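Local coordinates for thioredoxin family protein (PDB 2YP6) that probably acts as a surface-exposed thiol-disulfide oxidoreductase of the thioredoxin fold, helping Streptococcus pneumoniae resist extracellular oxidative stress, at residues L74-S79 against L105-P110. Numbering follows the deposited sequence.
Sequences LKFWAS and LTVIAP
Trp77 and Thr106 meet beside two neighbouring parallel strands at the centre of the thioredoxin fold, 71-76 and 102-108. Three backbone hydrogen bonds join them: Lys75 N to Leu105 O, Val107 N to Lys75 O and Trp77 N to Val107 O. The link between them carries the Cys81-Cys84 disulfide.

The Trp77 indole lies across the second strand, with CG between the backbone N and the carbonyl carbon (chi1 68°). From there Trp77 NE1 donates a hydrogen bond to Thr106 OG1 at 2.9 Å, with OG1 tilted 18° out of the ring plane. Thr106 OG1 also hydrogen-bonds to Pro134 O, so two bonds hold the hydroxyl of this buried residue. Ile108 CG2 sits over one face of the indole, 3.6 Å from the centroid of the Trp77 five-membered ring. Trp124 and Phe125 of helix 120-127 also touch the indole.

On the other side of the sheet, Val107 packs alongside Phe76. Val107 CB lies 3.8 Å from Phe76 CD2, and Val107 CG2 sits over one face of that ring, toward its rim. Phe144 of the ligand pocket meets the Phe76 ring edge-to-face. Leu74 turns its CG away from its own N (chi1 -177°), and Leu74 CD1 comes to 3.7 Å from Val107 CG2.

Further along, one water accepts from Ala109 N and donates to Trp77 O at 3.0 Å.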
ATOM      1  N   LEU A  74       1.388   1.189   3.923  1.00 10.39           N
ATOM      2  CA  LEU A  74       1.239   0.046   3.009  1.00  7.81           C
ATOM      3  C   LEU A  74      -0.228  -0.247   2.830  1.00 11.74           C
ATOM      4  O   LEU A  74      -0.876  -0.640   3.788  1.00 13.06           O
ATOM      5  CB  LEU A  74       1.962  -1.181   3.566  1.00 10.27           C
ATOM      6  CG  LEU A  74       1.952  -2.431   2.699  1.00 10.54           C
ATOM      7  CD1 LEU A  74       2.714  -2.239   1.408  1.00 11.82           C
ATOM      8  CD2 LEU A  74       2.548  -3.607   3.489  1.00 11.59           C
ATOM      9  N   LYS A  75      -0.741  -0.023   1.622  1.00  9.51           N
ATOM     10  CA  LYS A  75      -2.170  -0.172   1.348  1.00  9.18           C
ATOM     11  C   LYS A  75      -2.431  -1.323   0.407  1.00 10.82           C
ATOM     12  O   LYS A  75      -1.876  -1.377  -0.694  1.00 11.00           O
ATOM     13  CB  LYS A  75      -2.733   1.098   0.728  1.00  9.27           C
ATOM     14  CG  LYS A  75      -4.197   1.068   0.453  1.00 12.03           C
ATOM     15  CD  LYS A  75      -4.614   2.289  -0.393  1.00 20.66           C
ATOM     16  CE  LYS A  75      -6.098   2.437  -0.478  1.00 27.66           C
ATOM     17  NZ  LYS A  75      -6.692   3.038   0.755  1.00 26.85           N
ATOM     18  N   PHE A  76      -3.294  -2.227   0.843  1.00 11.46           N
ATOM     19  CA  PHE A  76      -3.747  -3.335   0.022  1.00  8.14           C
ATOM     20  C   PHE A  76      -5.096  -2.966  -0.557  1.00 12.80           C
ATOM     21  O   PHE A  76      -5.983  -2.541   0.181  1.00 11.04           O
ATOM     22  CB  PHE A  76      -3.856  -4.623   0.864  1.00 13.13           C
ATOM     23  CG  PHE A  76      -2.521  -5.163   1.313  1.00 10.16           C
ATOM     24  CD1 PHE A  76      -1.890  -4.650   2.450  1.00 11.85           C
ATOM     25  CD2 PHE A  76      -1.876  -6.144   0.591  1.00 13.78           C
ATOM     26  CE1 PHE A  76      -0.692  -5.111   2.848  1.00 12.58           C
ATOM     27  CE2 PHE A  76      -0.666  -6.617   0.988  1.00 11.38           C
ATOM     28  CZ  PHE A  76      -0.054  -6.102   2.120  1.00 11.80           C
ATOM     29  N   TRP A  77      -5.253  -3.131  -1.859  1.00 10.69           N
ATOM     30  CA  TRP A  77      -6.468  -2.704  -2.528  1.00 11.94           C
ATOM     31  C   TRP A  77      -6.749  -3.474  -3.816  1.00 12.67           C
ATOM     32  O   TRP A  77      -6.006  -4.361  -4.191  1.00 12.69           O
ATOM     33  CB  TRP A  77      -6.421  -1.204  -2.796  1.00  9.99           C
ATOM     34  CG  TRP A  77      -5.399  -0.722  -3.815  1.00  9.99           C
ATOM     35  CD1 TRP A  77      -4.049  -0.722  -3.693  1.00 10.51           C
ATOM     36  CD2 TRP A  77      -5.687  -0.141  -5.102  1.00 10.11           C
ATOM     37  NE1 TRP A  77      -3.463  -0.188  -4.831  1.00 11.67           N
ATOM     38  CE2 TRP A  77      -4.453   0.186  -5.701  1.00 10.57           C
ATOM     39  CE3 TRP A  77      -6.869   0.137  -5.790  1.00 14.55           C
ATOM     40  CZ2 TRP A  77      -4.372   0.768  -6.968  1.00 12.73           C
ATOM     41  CZ3 TRP A  77      -6.782   0.727  -7.041  1.00 14.76           C
ATOM     42  CH2 TRP A  77      -5.547   1.039  -7.615  1.00 13.15           C
ATOM     43  N   ALA A  78      -7.855  -3.133  -4.463  1.00 15.68           N
ATOM     44  CA  ALA A  78      -8.230  -3.748  -5.739  1.00 13.95           C
ATOM     45  C   ALA A  78      -9.040  -2.756  -6.556  1.00 14.41           C
ATOM     46  O   ALA A  78      -9.802  -1.955  -5.993  1.00 16.25           O
ATOM     47  CB  ALA A  78      -9.030  -5.009  -5.501  1.00 14.96           C
ATOM     48  N   SER A  79      -8.888  -2.828  -7.876  1.00 14.74           N
ATOM     49  CA  SER A  79      -9.554  -1.917  -8.790  1.00 15.45           C
ATOM     50  C   SER A  79     -11.060  -2.111  -8.765  1.00 19.10           C
ATOM     51  O   SER A  79     -11.776  -1.172  -9.072  1.00 21.05           O
ATOM     52  CB  SER A  79      -9.034  -2.104 -10.228  1.00 16.31           C
ATOM     53  OG  SER A  79      -9.494  -3.330 -10.766  1.00 17.55           O
ATOM     54  N   LEU A 105       3.412   2.829  -0.302  1.00 10.63           N
ATOM     55  CA  LEU A 105       3.429   1.665  -1.189  1.00 10.25           C
ATOM     56  C   LEU A 105       2.039   1.077  -1.194  1.00 10.26           C
ATOM     57  O   LEU A 105       1.396   0.973  -0.138  1.00 11.23           O
ATOM     58  CB  LEU A 105       4.374   0.562  -0.705  1.00 11.29           C
ATOM     59  CG  LEU A 105       5.863   0.867  -0.633  1.00 15.11           C
ATOM     60  CD1 LEU A 105       6.614  -0.330  -0.049  1.00 15.12           C
ATOM     61  CD2 LEU A 105       6.400   1.237  -1.989  1.00 15.98           C
ATOM     62  N   THR A 106       1.560   0.708  -2.374  1.00 10.18           N
ATOM     63  CA  THR A 106       0.276   0.027  -2.456  1.00  8.81           C
ATOM     64  C   THR A 106       0.483  -1.289  -3.172  1.00 10.97           C
ATOM     65  O   THR A 106       1.413  -1.407  -3.956  1.00 10.18           O
ATOM     66  CB  THR A 106      -0.823   0.866  -3.129  1.00 11.60           C
ATOM     67  OG1 THR A 106      -0.704   0.787  -4.559  1.00 13.60           O
ATOM     68  CG2 THR A 106      -0.758   2.322  -2.656  1.00 13.22           C
ATOM     69  N   VAL A 107      -0.393  -2.252  -2.883  1.00 10.23           N
ATOM     70  CA  VAL A 107      -0.305  -3.605  -3.401  1.00  9.07           C
ATOM     71  C   VAL A 107      -1.656  -4.060  -3.966  1.00  9.21           C
ATOM     72  O   VAL A 107      -2.698  -3.926  -3.304  1.00 10.88           O
ATOM     73  CB  VAL A 107       0.126  -4.597  -2.296  1.00 10.05           C
ATOM     74  CG1 VAL A 107       0.421  -5.992  -2.909  1.00 12.91           C
ATOM     75  CG2 VAL A 107       1.333  -4.065  -1.494  1.00 13.79           C
ATOM     76  N   ILE A 108      -1.625  -4.576  -5.191  1.00 11.43           N
ATOM     77  CA  ILE A 108      -2.773  -5.259  -5.786  1.00 11.41           C
ATOM     78  C   ILE A 108      -2.344  -6.688  -6.114  1.00 13.60           C
ATOM     79  O   ILE A 108      -1.167  -7.020  -6.085  1.00 12.61           O
ATOM     80  CB  ILE A 108      -3.304  -4.562  -7.057  1.00 11.76           C
ATOM     81  CG1 ILE A 108      -2.261  -4.599  -8.154  1.00 11.89           C
ATOM     82  CG2 ILE A 108      -3.702  -3.130  -6.775  1.00 12.55           C
ATOM     83  CD1 ILE A 108      -2.763  -4.255  -9.555  1.00 15.01           C
ATOM     84  N   ALA A 109      -3.318  -7.526  -6.430  1.00 13.15           N
ATOM     85  CA  ALA A 109      -3.075  -8.907  -6.802  1.00 12.33           C
ATOM     86  C   ALA A 109      -3.583  -9.081  -8.224  1.00 15.23           C
ATOM     87  O   ALA A 109      -4.746  -9.473  -8.436  1.00 13.98           O
ATOM     88  CB  ALA A 109      -3.802  -9.827  -5.859  1.00 17.65           C
ATOM     89  N   PRO A 110      -2.738  -8.743  -9.208  1.00 15.52           N
ATOM     90  CA  PRO A 110      -3.226  -8.678 -10.586  1.00 14.55           C
ATOM     91  C   PRO A 110      -3.771 -10.033 -11.062  1.00 15.85           C
ATOM     92  O   PRO A 110      -3.181 -11.072 -10.783  1.00 16.14           O
ATOM     93  CB  PRO A 110      -2.005  -8.243 -11.394  1.00 17.84           C
ATOM     94  CG  PRO A 110      -0.847  -8.362 -10.508  1.00 25.51           C
ATOM     95  CD  PRO A 110      -1.311  -8.395  -9.091  1.00 19.28           C
TER
HETATM   96  O   HOH W   1      -6.068  -6.499  -6.243  1.00 11.14           O